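Local coordinates for protein fatty acyl CoA synthetase FADD13 (FATTY-ACYL-CoA SYNTHETASE) (Mycobacterium tuberculosis, PDB 3R44) that belongs to the ANL superfamily of AMP-binding enzymes, as a fatty-acyl-CoA synthetase built from a large N-terminal part and a smaller C-terminal domain, at residues A[349-354]-A[386-391]; A[313-318]-A[409-414]; A[333-338]-A[399-404]. All coordinates share one frame; numbering follows the deposited sequence.

Contact 1: residues A[349-354]-A[386-391]; sequences AVRGDD and AFDNGW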
ATOM      1  N   ALA A 349      13.312   2.445  13.319  1.00 14.79           N
ATOM      2  CA  ALA A 349      14.535   3.140  13.661  1.00 13.92           C
ATOM      3  C   ALA A 349      15.198   3.535  12.345  1.00 14.80           C
ATOM      4  O   ALA A 349      14.606   3.305  11.268  1.00 15.01           O
ATOM      5  CB  ALA A 349      15.501   2.231  14.538  1.00 14.11           C
ATOM      6  N   VAL A 350      16.383   4.123  12.431  1.00 17.80           N
ATOM      7  CA  VAL A 350      17.195   4.440  11.246  1.00 18.32           C
ATOM      8  C   VAL A 350      18.574   3.823  11.331  1.00 19.93           C
ATOM      9  O   VAL A 350      19.231   3.917  12.371  1.00 20.02           O
ATOM     10  CB  VAL A 350      17.271   5.976  10.999  1.00 19.65           C
ATOM     11  CG1 VAL A 350      15.931   6.507  10.465  1.00 19.67           C
ATOM     12  CG2 VAL A 350      17.723   6.668  12.237  1.00 22.23           C
ATOM     13  N   ARG A 351      19.053   3.237  10.217  1.00 19.00           N
ATOM     14  CA  ARG A 351      20.337   2.592  10.174  1.00 21.10           C
ATOM     15  C   ARG A 351      21.289   3.524   9.464  1.00 23.90           C
ATOM     16  O   ARG A 351      21.090   3.826   8.299  1.00 22.22           O
ATOM     17  CB  ARG A 351      20.214   1.283   9.398  1.00 20.91           C
ATOM     18  CG  ARG A 351      21.458   0.480   9.228  1.00 24.52           C
ATOM     19  CD  ARG A 351      21.116  -0.769   8.463  1.00 26.54           C
ATOM     20  NE  ARG A 351      22.234  -1.702   8.438  1.00 26.94           N
ATOM     21  CZ  ARG A 351      23.294  -1.617   7.657  1.00 30.92           C
ATOM     22  NH1 ARG A 351      23.456  -0.610   6.798  1.00 30.12           N
ATOM     23  NH2 ARG A 351      24.234  -2.565   7.770  1.00 32.53           N
ATOM     24  N   GLY A 352      22.303   3.985  10.190  1.00 27.16           N
ATOM     25  CA  GLY A 352      23.240   4.945   9.677  1.00 30.81           C
ATOM     26  C   GLY A 352      24.182   4.324   8.666  1.00 33.43           C
ATOM     27  O   GLY A 352      24.232   3.083   8.512  1.00 33.09           O
ATOM     28  N   ASP A 353      24.906   5.206   7.968  1.00 36.36           N
ATOM     29  CA  ASP A 353      25.938   4.829   6.996  1.00 39.82           C
ATOM     30  C   ASP A 353      26.976   3.939   7.672  1.00 41.83           C
ATOM     31  O   ASP A 353      27.541   3.044   7.031  1.00 42.96           O
ATOM     32  N   ASP A 354      27.169   4.153   8.977  1.00 42.13           N
ATOM     33  CA  ASP A 354      28.071   3.309   9.787  1.00 43.21           C
ATOM     34  C   ASP A 354      27.533   1.918  10.156  1.00 41.49           C
ATOM     35  O   ASP A 354      28.223   1.136  10.811  1.00 42.53           O
ATOM     36  CB  ASP A 354      28.522   4.045  11.080  1.00 44.01           C
ATOM     37  CG  ASP A 354      27.357   4.464  12.017  1.00 43.10           C
ATOM     38  OD1 ASP A 354      26.164   4.163  11.768  1.00 39.62           O
ATOM     39  OD2 ASP A 354      27.663   5.110  13.041  1.00 42.69           O
ATOM     40  N   ALA A 386      17.866  -8.389   2.944  1.00 22.66           N
ATOM     41  CA  ALA A 386      16.905  -7.370   3.380  1.00 21.15           C
ATOM     42  C   ALA A 386      16.850  -7.179   4.891  1.00 20.23           C
ATOM     43  O   ALA A 386      16.209  -6.255   5.361  1.00 20.20           O
ATOM     44  CB  ALA A 386      15.523  -7.701   2.852  1.00 21.00           C
ATOM     45  N   PHE A 387      17.495  -8.055   5.645  1.00 18.70           N
ATOM     46  CA  PHE A 387      17.478  -8.011   7.085  1.00 19.74           C
ATOM     47  C   PHE A 387      18.853  -7.821   7.689  1.00 21.86           C
ATOM     48  O   PHE A 387      19.864  -8.315   7.161  1.00 22.73           O
ATOM     49  CB  PHE A 387      16.892  -9.289   7.636  1.00 20.05           C
ATOM     50  CG  PHE A 387      15.452  -9.342   7.575  1.00 20.15           C
ATOM     51  CD1 PHE A 387      14.725  -8.899   8.644  1.00 20.69           C
ATOM     52  CD2 PHE A 387      14.779  -9.826   6.452  1.00 20.58           C
ATOM     53  CE1 PHE A 387      13.353  -8.934   8.611  1.00 20.99           C
ATOM     54  CE2 PHE A 387      13.387  -9.843   6.433  1.00 22.56           C
ATOM     55  CZ  PHE A 387      12.699  -9.424   7.523  1.00 21.30           C
ATOM     56  N   ASP A 388      18.876  -7.049   8.763  1.00 21.41           N
ATOM     57  CA  ASP A 388      20.060  -6.818   9.578  1.00 25.03           C
ATOM     58  C   ASP A 388      19.679  -7.079  11.021  1.00 26.29           C
ATOM     59  O   ASP A 388      19.061  -6.213  11.661  1.00 22.69           O
ATOM     60  CB  ASP A 388      20.495  -5.371   9.456  1.00 24.85           C
ATOM     61  CG  ASP A 388      21.786  -5.076  10.213  1.00 30.98           C
ATOM     62  OD1 ASP A 388      22.323  -6.011  10.869  1.00 35.37           O
ATOM     63  OD2 ASP A 388      22.257  -3.908  10.126  1.00 31.89           O
ATOM     64  N   ASN A 389      19.998  -8.281  11.503  1.00 29.07           N
ATOM     65  CA  ASN A 389      19.652  -8.705  12.873  1.00 30.90           C
ATOM     66  C   ASN A 389      18.202  -8.518  13.262  1.00 27.82           C
ATOM     67  O   ASN A 389      17.899  -7.895  14.303  1.00 29.76           O
ATOM     68  CB  ASN A 389      20.481  -7.949  13.887  1.00 33.13           C
ATOM     69  CG  ASN A 389      21.944  -8.288  13.801  1.00 39.82           C
ATOM     70  OD1 ASN A 389      22.785  -7.385  13.715  1.00 47.31           O
ATOM     71  ND2 ASN A 389      22.270  -9.587  13.793  1.00 44.48           N
ATOM     72  N   GLY A 390      17.322  -8.990  12.409  1.00 25.06           N
ATOM     73  CA  GLY A 390      15.914  -8.916  12.634  1.00 23.23           C
ATOM     74  C   GLY A 390      15.296  -7.632  12.148  1.00 20.41           C
ATOM     75  O   GLY A 390      14.113  -7.565  12.105  1.00 19.93           O
ATOM     76  N   TRP A 391      16.101  -6.594  11.831  1.00 18.66           N
ATOM     77  CA  TRP A 391      15.577  -5.322  11.320  1.00 17.09           C
ATOM     78  C   TRP A 391      15.474  -5.397   9.803  1.00 17.53           C
ATOM     79  O   TRP A 391      16.460  -5.690   9.146  1.00 18.12           O
ATOM     80  CB  TRP A 391      16.490  -4.190  11.686  1.00 18.19           C
ATOM     81  CG  TRP A 391      16.531  -3.888  13.124  1.00 16.92           C
ATOM     82  CD1 TRP A 391      17.383  -4.366  14.042  1.00 17.33           C
ATOM     83  CD2 TRP A 391      15.700  -2.940  13.791  1.00 13.19           C
ATOM     84  NE1 TRP A 391      17.156  -3.753  15.276  1.00 14.55           N
ATOM     85  CE2 TRP A 391      16.112  -2.881  15.138  1.00 15.22           C
ATOM     86  CE3 TRP A 391      14.646  -2.136  13.368  1.00 14.77           C
ATOM     87  CZ2 TRP A 391      15.480  -2.077  16.084  1.00 17.52           C
ATOM     88  CZ3 TRP A 391      14.028  -1.319  14.306  1.00 14.86           C
ATOM     89  CH2 TRP A 391      14.447  -1.310  15.655  1.00 17.63           C
TER
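Arg-351 reaches Asp-388 with a chain that is extended as far as NE. CG lies anti to the backbone N, and the straight run from CG carries NE out to the carboxylate, while the turn at chi4 (-79°) sets the guanidinium plane in which OD2 of Asp-388 lies. The salt bridge rests on NE, which donates to OD2 of Asp-388 at 2.8 Å with an almost straight N-H...O angle of 175°. NH2 of Arg-351 adds only a weak, bent bond to the same OD2 at 3.4 Å. OD2 is approached on its anti side, and the two flat groups are turned 62° apart; this is a one-oxygen grip rather than a paired, coplanar one.

Both residues belong to a five-stranded antiparallel sheet, consistent with the beta-barrel subdomain of ANL enzymes. Strand 364-369 runs between 346-351 and 391-394, so the contact spans a middle strand whose Val-366 is touched by Ala-349, Arg-351 and Trp-391. Asp-388 opens a tight hairpin: a type I' turn with Asn-389 and Gly-390 at its corners, closed by Asp-388 N to Trp-391 O (2.8 Å) and Trp-391 N to Asp-388 O (3.0 Å).

At the other end of the contact the packing is apolar. The six-membered part of the Trp-391 indole comes up to the methyl of Ala-349, with CZ3 3.9 Å from CB and the neighbouring CH2 equally close. Ile-357 also packs on Ala-349, Arg-351 and Trp-391. Arg-393 brings a second positive group near NH1 of Arg-351, a proximity that the Asp-388 carboxylate probably helps offset.

Contact 2: residues A[313-318]-A[409-414]; sequences QGYALT and KDRLKD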
ATOM      1  N   GLN A 313      -2.418   9.793   9.042  1.00 19.54           N
ATOM      2  CA  GLN A 313      -1.462   9.565   7.962  1.00 18.38           C
ATOM      3  C   GLN A 313      -0.433   8.573   8.447  1.00 17.79           C
ATOM      4  O   GLN A 313      -0.375   8.297   9.629  1.00 15.11           O
ATOM      5  CB  GLN A 313      -0.776  10.897   7.596  1.00 19.59           C
ATOM      6  CG  GLN A 313      -1.663  11.913   7.026  1.00 24.22           C
ATOM      7  CD  GLN A 313      -0.978  13.253   6.948  1.00 27.75           C
ATOM      8  OE1 GLN A 313      -0.242  13.495   6.000  1.00 30.86           O
ATOM      9  NE2 GLN A 313      -1.203  14.125   7.952  1.00 23.86           N
ATOM     10  N   GLY A 314       0.338   8.002   7.552  1.00 16.92           N
ATOM     11  CA  GLY A 314       1.446   7.163   7.968  1.00 17.80           C
ATOM     12  C   GLY A 314       2.367   6.693   6.888  1.00 18.31           C
ATOM     13  O   GLY A 314       2.288   7.139   5.732  1.00 20.23           O
ATOM     14  N   TYR A 315       3.193   5.730   7.261  1.00 16.31           N
ATOM     15  CA  TYR A 315       4.152   5.140   6.410  1.00 15.70           C
ATOM     16  C   TYR A 315       4.081   3.628   6.577  1.00 15.56           C
ATOM     17  O   TYR A 315       4.107   3.122   7.726  1.00 13.76           O
ATOM     18  CB  TYR A 315       5.519   5.609   6.825  1.00 16.07           C
ATOM     19  CG  TYR A 315       6.668   4.860   6.196  1.00 16.31           C
ATOM     20  CD1 TYR A 315       7.008   5.066   4.854  1.00 17.61           C
ATOM     21  CD2 TYR A 315       7.410   3.950   6.938  1.00 15.49           C
ATOM     22  CE1 TYR A 315       8.108   4.442   4.291  1.00 17.91           C
ATOM     23  CE2 TYR A 315       8.490   3.296   6.373  1.00 18.15           C
ATOM     24  CZ  TYR A 315       8.822   3.537   5.047  1.00 20.70           C
ATOM     25  OH  TYR A 315       9.900   2.862   4.518  1.00 23.27           O
ATOM     26  N   ALA A 316       4.011   2.927   5.440  1.00 15.41           N
ATOM     27  CA  ALA A 316       4.023   1.444   5.452  1.00 15.94           C
ATOM     28  C   ALA A 316       4.508   0.988   4.092  1.00 16.76           C
ATOM     29  O   ALA A 316       4.580   1.814   3.169  1.00 19.11           O
ATOM     30  CB  ALA A 316       2.626   0.926   5.724  1.00 17.37           C
ATOM     31  N   LEU A 317       4.773  -0.307   3.952  1.00 17.00           N
ATOM     32  CA  LEU A 317       5.287  -0.890   2.727  1.00 17.18           C
ATOM     33  C   LEU A 317       4.500  -2.146   2.560  1.00 14.02           C
ATOM     34  O   LEU A 317       3.985  -2.668   3.533  1.00 12.77           O
ATOM     35  CB  LEU A 317       6.758  -1.277   2.876  1.00 19.09           C
ATOM     36  CG  LEU A 317       7.808  -0.220   3.138  1.00 24.30           C
ATOM     37  CD1 LEU A 317       9.188  -0.874   2.869  1.00 26.88           C
ATOM     38  CD2 LEU A 317       7.580   0.958   2.195  1.00 28.35           C
ATOM     39  N   THR A 318       4.513  -2.724   1.384  1.00 13.80           N
ATOM     40  CA  THR A 318       4.073  -4.110   1.236  1.00 14.00           C
ATOM     41  C   THR A 318       4.721  -5.094   2.217  1.00 13.12           C
ATOM     42  O   THR A 318       4.020  -5.898   2.825  1.00 12.05           O
ATOM     43  CB  THR A 318       4.217  -4.552  -0.242  1.00 15.75           C
ATOM     44  OG1 THR A 318       3.502  -3.591  -1.044  1.00 18.69           O
ATOM     45  CG2 THR A 318       3.619  -5.927  -0.473  1.00 14.97           C
ATOM     46  N   LYS A 409      12.465  11.078   3.706  1.00 20.76           N
ATOM     47  CA  LYS A 409      13.208  11.988   2.844  1.00 23.88           C
ATOM     48  C   LYS A 409      13.261  11.526   1.417  1.00 24.88           C
ATOM     49  O   LYS A 409      13.238  12.361   0.505  1.00 25.10           O
ATOM     50  CB  LYS A 409      14.637  12.186   3.352  1.00 25.04           C
ATOM     51  CG  LYS A 409      14.729  12.813   4.710  1.00 29.44           C
ATOM     52  CD  LYS A 409      14.065  14.176   4.725  1.00 37.21           C
ATOM     53  CE  LYS A 409      14.076  14.832   6.103  1.00 40.91           C
ATOM     54  NZ  LYS A 409      15.491  15.076   6.588  1.00 44.70           N
ATOM     55  N   ASP A 410      13.396  10.219   1.211  1.00 23.55           N
ATOM     56  CA  ASP A 410      13.459   9.660  -0.143  1.00 26.13           C
ATOM     57  C   ASP A 410      13.053   8.200  -0.101  1.00 24.50           C
ATOM     58  O   ASP A 410      13.156   7.551   0.954  1.00 22.34           O
ATOM     59  CB  ASP A 410      14.865   9.727  -0.695  1.00 28.50           C
ATOM     60  CG  ASP A 410      14.971  10.529  -1.964  1.00 36.17           C
ATOM     61  OD1 ASP A 410      13.973  10.713  -2.726  1.00 43.50           O
ATOM     62  OD2 ASP A 410      16.094  11.027  -2.165  1.00 43.52           O
ATOM     63  N   ARG A 411      12.545   7.725  -1.225  1.00 24.77           N
ATOM     64  CA  ARG A 411      12.108   6.363  -1.345  1.00 27.05           C
ATOM     65  C   ARG A 411      13.083   5.622  -2.220  1.00 23.20           C
ATOM     66  O   ARG A 411      13.711   6.224  -3.107  1.00 22.28           O
ATOM     67  CB  ARG A 411      10.752   6.281  -2.001  1.00 29.60           C
ATOM     68  CG  ARG A 411       9.681   7.153  -1.383  1.00 37.17           C
ATOM     69  CD  ARG A 411       9.359   6.674  -0.048  1.00 44.60           C
ATOM     70  NE  ARG A 411       7.927   6.570   0.224  1.00 53.59           N
ATOM     71  CZ  ARG A 411       7.287   5.417   0.456  1.00 57.40           C
ATOM     72  NH1 ARG A 411       7.935   4.241   0.421  1.00 57.05           N
ATOM     73  NH2 ARG A 411       5.986   5.440   0.720  1.00 61.02           N
ATOM     74  N   LEU A 412      13.137   4.315  -1.993  1.00 22.73           N
ATOM     75  CA  LEU A 412      13.975   3.396  -2.765  1.00 21.42           C
ATOM     76  C   LEU A 412      13.737   3.582  -4.254  1.00 20.68           C
ATOM     77  O   LEU A 412      14.694   3.591  -5.032  1.00 17.47           O
ATOM     78  CB  LEU A 412      13.653   1.947  -2.376  1.00 23.09           C
ATOM     79  CG  LEU A 412      14.441   0.848  -3.123  1.00 23.73           C
ATOM     80  CD1 LEU A 412      15.905   1.199  -3.005  1.00 23.01           C
ATOM     81  CD2 LEU A 412      14.152  -0.498  -2.566  1.00 27.82           C
ATOM     82  N   LYS A 413      12.468   3.768  -4.650  1.00 21.99           N
ATOM     83  CA  LYS A 413      12.116   3.895  -6.080  1.00 24.23           C
ATOM     84  C   LYS A 413      12.786   5.037  -6.809  1.00 24.15           C
ATOM     85  O   LYS A 413      12.866   5.028  -8.030  1.00 24.75           O
ATOM     86  CB  LYS A 413      10.603   4.025  -6.287  1.00 26.62           C
ATOM     87  CG  LYS A 413      10.017   5.305  -5.710  1.00 28.07           C
ATOM     88  CD  LYS A 413       8.501   5.319  -5.643  1.00 37.20           C
ATOM     89  CE  LYS A 413       8.031   6.689  -5.060  1.00 38.99           C
ATOM     90  NZ  LYS A 413       6.569   6.906  -5.275  1.00 44.59           N
ATOM     91  N   ASP A 414      13.215   6.049  -6.071  1.00 23.02           N
ATOM     92  CA  ASP A 414      13.833   7.216  -6.640  1.00 22.16           C
ATOM     93  C   ASP A 414      15.344   7.229  -6.491  1.00 20.41           C
ATOM     94  O   ASP A 414      16.026   8.089  -7.036  1.00 20.23           O
ATOM     95  CB  ASP A 414      13.220   8.468  -5.987  1.00 22.63           C
ATOM     96  CG  ASP A 414      11.721   8.645  -6.347  1.00 26.57           C
ATOM     97  OD1 ASP A 414      11.295   8.274  -7.476  1.00 27.13           O
ATOM     98  OD2 ASP A 414      10.956   9.122  -5.485  1.00 30.73           O
TER
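Arg-411 brings NH1 up against Tyr-315 and Leu-317, one over a guanidinium face and the other at its edge, joining two sequence elements familiar in ANL enzymes. The Gly-Tyr-Ala-Leu-Thr run of 314-318 matches the family's A5 motif, at the end of strand 310-316 in the large mixed sheet. The Asp-Arg-Leu-Lys-Asp run of 410-414 matches the start of the A8 motif, which in relatives carries the hinge between the N- and C-terminal domains.

Across the two segments the touching is by van der Waals packing. Tyr-315 presents a ring edge: its CE1 stands over one face of the guanidinium, toward the rim, 3.9 Å from NH1 of Arg-411 and 4.0 Å from CZ. Ring and guanidinium planes are 62° apart, and NH1 lies near the plane of the tyrosine ring rather than above it, so this is no cation-pi stack. Leu-317 comes in at the guanidinium edge instead, its CD2 3.7 Å from NH1 of Arg-411. The arginine reaches this place by folding, with bends at chi2 (-67°) and chi3 (-133°) that swing its end toward the strand.

The polar grip comes from a residue outside both segments, Asp-396. Its OD2 accepts from the phenol OH of Tyr-315 and pairs in a salt bridge with NH1 of Arg-411, while its OD1 takes the backbone N of Leu-412. One carboxylate thus fixes the tyrosine, the arginine and the start of the following 3-10 turn relative to one another.

Backbone irregularities frame Arg-411. Before it, Lys-409 and Asp-410 both face Ile-397 in a classic beta bulge; after it, the turn is closed by the N of Asp-414, 3.0 Å from the carbonyl O of Arg-411.

Contact 3: residues A[333-338]-A[399-404]; sequences LRKAGS and EIDDEG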
ATOM      1  N   LEU A 333      -1.602  18.566  12.150  1.00 34.91           N
ATOM      2  CA  LEU A 333      -1.171  19.901  11.814  1.00 36.74           C
ATOM      3  C   LEU A 333       0.172  20.205  12.442  1.00 36.09           C
ATOM      4  O   LEU A 333       1.103  20.669  11.758  1.00 35.92           O
ATOM      5  CB  LEU A 333      -2.209  20.892  12.276  1.00 38.50           C
ATOM      6  CG  LEU A 333      -2.269  22.083  11.352  1.00 41.56           C
ATOM      7  CD1 LEU A 333      -2.449  21.645   9.876  1.00 41.59           C
ATOM      8  CD2 LEU A 333      -3.383  23.057  11.841  1.00 46.12           C
ATOM      9  N   ARG A 334       0.211  19.969  13.757  1.00 35.29           N
ATOM     10  CA  ARG A 334       1.398  19.995  14.602  1.00 35.44           C
ATOM     11  C   ARG A 334       2.590  19.483  13.809  1.00 32.55           C
ATOM     12  O   ARG A 334       3.599  20.179  13.710  1.00 32.64           O
ATOM     13  CB  ARG A 334       1.173  19.070  15.825  1.00 34.95           C
ATOM     14  CG  ARG A 334       1.891  19.395  17.117  1.00 38.67           C
ATOM     15  CD  ARG A 334       1.849  18.164  18.053  1.00 38.15           C
ATOM     16  NE  ARG A 334       3.181  17.923  18.562  1.00 39.05           N
ATOM     17  CZ  ARG A 334       3.569  16.860  19.236  1.00 42.77           C
ATOM     18  NH1 ARG A 334       2.713  15.884  19.496  1.00 44.53           N
ATOM     19  NH2 ARG A 334       4.836  16.776  19.649  1.00 44.20           N
ATOM     20  N   LYS A 335       2.443  18.312  13.181  1.00 29.42           N
ATOM     21  CA  LYS A 335       3.599  17.628  12.533  1.00 27.89           C
ATOM     22  C   LYS A 335       3.457  17.440  11.028  1.00 28.88           C
ATOM     23  O   LYS A 335       3.807  16.369  10.495  1.00 27.59           O
ATOM     24  CB  LYS A 335       3.906  16.265  13.180  1.00 26.99           C
ATOM     25  CG  LYS A 335       4.150  16.291  14.670  1.00 27.50           C
ATOM     26  CD  LYS A 335       5.297  17.188  15.070  1.00 33.52           C
ATOM     27  CE  LYS A 335       6.670  16.588  14.891  1.00 35.44           C
ATOM     28  NZ  LYS A 335       7.552  16.911  16.096  1.00 35.81           N
ATOM     29  N   ALA A 336       2.969  18.488  10.357  1.00 30.72           N
ATOM     30  CA  ALA A 336       2.820  18.505   8.892  1.00 31.60           C
ATOM     31  C   ALA A 336       4.083  17.994   8.256  1.00 30.74           C
ATOM     32  O   ALA A 336       5.192  18.479   8.571  1.00 32.33           O
ATOM     33  CB  ALA A 336       2.525  19.882   8.374  1.00 33.61           C
ATOM     34  N   GLY A 337       3.903  16.993   7.399  1.00 28.48           N
ATOM     35  CA  GLY A 337       4.995  16.383   6.646  1.00 26.02           C
ATOM     36  C   GLY A 337       5.604  15.146   7.294  1.00 23.60           C
ATOM     37  O   GLY A 337       6.376  14.409   6.645  1.00 23.15           O
ATOM     38  N   SER A 338       5.254  14.890   8.560  1.00 20.76           N
ATOM     39  CA  SER A 338       5.701  13.682   9.234  1.00 19.52           C
ATOM     40  C   SER A 338       4.845  12.476   8.836  1.00 18.62           C
ATOM     41  O   SER A 338       3.659  12.622   8.562  1.00 20.52           O
ATOM     42  CB  SER A 338       5.643  13.833  10.741  1.00 18.02           C
ATOM     43  OG  SER A 338       6.088  12.648  11.347  1.00 18.78           O
ATOM     44  N   GLU A 399      14.374  10.567   8.630  1.00 18.65           N
ATOM     45  CA  GLU A 399      14.904  11.172   9.850  1.00 19.41           C
ATOM     46  C   GLU A 399      13.856  11.024  10.934  1.00 18.65           C
ATOM     47  O   GLU A 399      12.706  11.327  10.690  1.00 19.44           O
ATOM     48  CB  GLU A 399      15.200  12.669   9.649  1.00 21.81           C
ATOM     49  CG  GLU A 399      15.884  13.289  10.889  1.00 26.91           C
ATOM     50  CD  GLU A 399      16.512  14.681  10.627  1.00 35.25           C
ATOM     51  OE1 GLU A 399      16.475  15.163   9.468  1.00 40.63           O
ATOM     52  OE2 GLU A 399      17.072  15.275  11.583  1.00 40.16           O
ATOM     53  N   ILE A 400      14.253  10.602  12.125  1.00 18.07           N
ATOM     54  CA  ILE A 400      13.369  10.517  13.263  1.00 17.70           C
ATOM     55  C   ILE A 400      13.786  11.652  14.187  1.00 19.94           C
ATOM     56  O   ILE A 400      14.935  11.695  14.628  1.00 19.40           O
ATOM     57  CB  ILE A 400      13.406   9.140  13.931  1.00 17.58           C
ATOM     58  CG1 ILE A 400      13.094   8.046  12.904  1.00 18.49           C
ATOM     59  CG2 ILE A 400      12.436   9.070  15.127  1.00 17.25           C
ATOM     60  CD1 ILE A 400      13.212   6.624  13.451  1.00 18.45           C
ATOM     61  N   ASP A 401      12.854  12.536  14.485  1.00 21.12           N
ATOM     62  CA  ASP A 401      13.141  13.654  15.361  1.00 22.35           C
ATOM     63  C   ASP A 401      13.238  13.235  16.814  1.00 24.63           C
ATOM     64  O   ASP A 401      12.969  12.083  17.181  1.00 23.92           O
ATOM     65  CB  ASP A 401      12.195  14.841  15.117  1.00 22.79           C
ATOM     66  CG  ASP A 401      10.827  14.690  15.695  1.00 20.52           C
ATOM     67  OD1 ASP A 401      10.523  13.782  16.473  1.00 21.51           O
ATOM     68  OD2 ASP A 401       9.965  15.537  15.340  1.00 23.34           O
ATOM     69  N   ASP A 402      13.653  14.179  17.659  1.00 27.47           N
ATOM     70  CA  ASP A 402      13.887  13.876  19.068  1.00 28.92           C
ATOM     71  C   ASP A 402      12.618  13.352  19.766  1.00 27.58           C
ATOM     72  O   ASP A 402      12.704  12.691  20.815  1.00 28.21           O
ATOM     73  CB  ASP A 402      14.457  15.123  19.800  1.00 32.25           C
ATOM     74  CG  ASP A 402      15.878  15.520  19.310  1.00 37.33           C
ATOM     75  OD1 ASP A 402      16.683  14.603  18.984  1.00 44.08           O
ATOM     76  OD2 ASP A 402      16.186  16.743  19.267  1.00 45.71           O
ATOM     77  N   GLU A 403      11.440  13.629  19.205  1.00 25.00           N
ATOM     78  CA  GLU A 403      10.203  13.210  19.844  1.00 25.25           C
ATOM     79  C   GLU A 403       9.673  11.897  19.215  1.00 22.18           C
ATOM     80  O   GLU A 403       8.566  11.440  19.536  1.00 23.41           O
ATOM     81  CB  GLU A 403       9.137  14.342  19.787  1.00 26.45           C
ATOM     82  CG  GLU A 403       9.083  15.236  20.987  1.00 33.73           C
ATOM     83  CD  GLU A 403       8.705  14.465  22.283  1.00 38.50           C
ATOM     84  OE1 GLU A 403       7.590  13.867  22.385  1.00 42.47           O
ATOM     85  OE2 GLU A 403       9.539  14.491  23.217  1.00 44.34           O
ATOM     86  N   GLY A 404      10.455  11.296  18.320  1.00 20.33           N
ATOM     87  CA  GLY A 404      10.103  10.034  17.716  1.00 18.17           C
ATOM     88  C   GLY A 404       9.298  10.079  16.432  1.00 17.64           C
ATOM     89  O   GLY A 404       8.808   9.047  15.960  1.00 16.63           O
TER
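Lys-335 and Asp-401 form the salt bridge that joins the loop after strand 324-327 to the turn after strand 396-400. A type I turn from Leu-333 to Ala-336 comes first, with the carbonyl O of Leu-333 met by the N of Ala-336 at 3.2 Å. Next comes Arg-334, directed toward the other segment without touching it: its NH2 is 4.9 Å from OE1 of Glu-403, and its NH1 pairs with Asp-331 instead, while Glu-403 has its own partner in Arg-341.

Lys-335 then approaches Asp-401 head-on. Bends at chi2, chi3 (-80°) and chi4 curl its chain and turn NZ onto the carboxylate, 2.9 Å from OD2 of Asp-401. The ammonium uses the syn side of that oxygen, 16° out of the carboxylate plane, and the lysine also leans on Tyr-405 and Tyr-407.

A second turn follows directly, of type II, from Lys-335 through Ala-336 and Gly-337; the N of Ser-338 bonds to the carbonyl O of Lys-335 at 2.8 Å. Ser-338 ends the segment with its OG bonded to the carbonyl O of Leu-406 and paired with the N of Gly-340, a further tie to the neighbouring strand.

On the far side, Asp-401 (chi1 77°) turns its carboxylate back over its own turn. OD1 accepts the N of Glu-403 at 2.9 Å from above the carboxylate plane, and the N of Tyr-405 as well, so the oxygen not used by the lysine is also held. The arrangement is an Asx turn laid over a type I turn, at the bend of the two-stranded antiparallel hairpin 396-400/406-410.

Along the chain the three contacts enclose one another like brackets: 313-318 pairs with 409-414 outermost, 333-338 with 399-404 within it, and 349-354 with 386-391 innermost. Their centres lie 15 to 21 Å apart. Contacts 2 and 3 share the hairpin of strands 396-400 and 406-410, and a salt bridge from Lys-409 NZ to Glu-399 OE1 (3.0 Å) links them. Contact 3 also packs on contact 1, with CD1 of Ile-400 against Ala-349 and Val-350, whereas contacts 1 and 2 do not touch. Together they bind the large mixed sheet, the five-stranded antiparallel sheet and the hairpin leading toward the C-terminal domain.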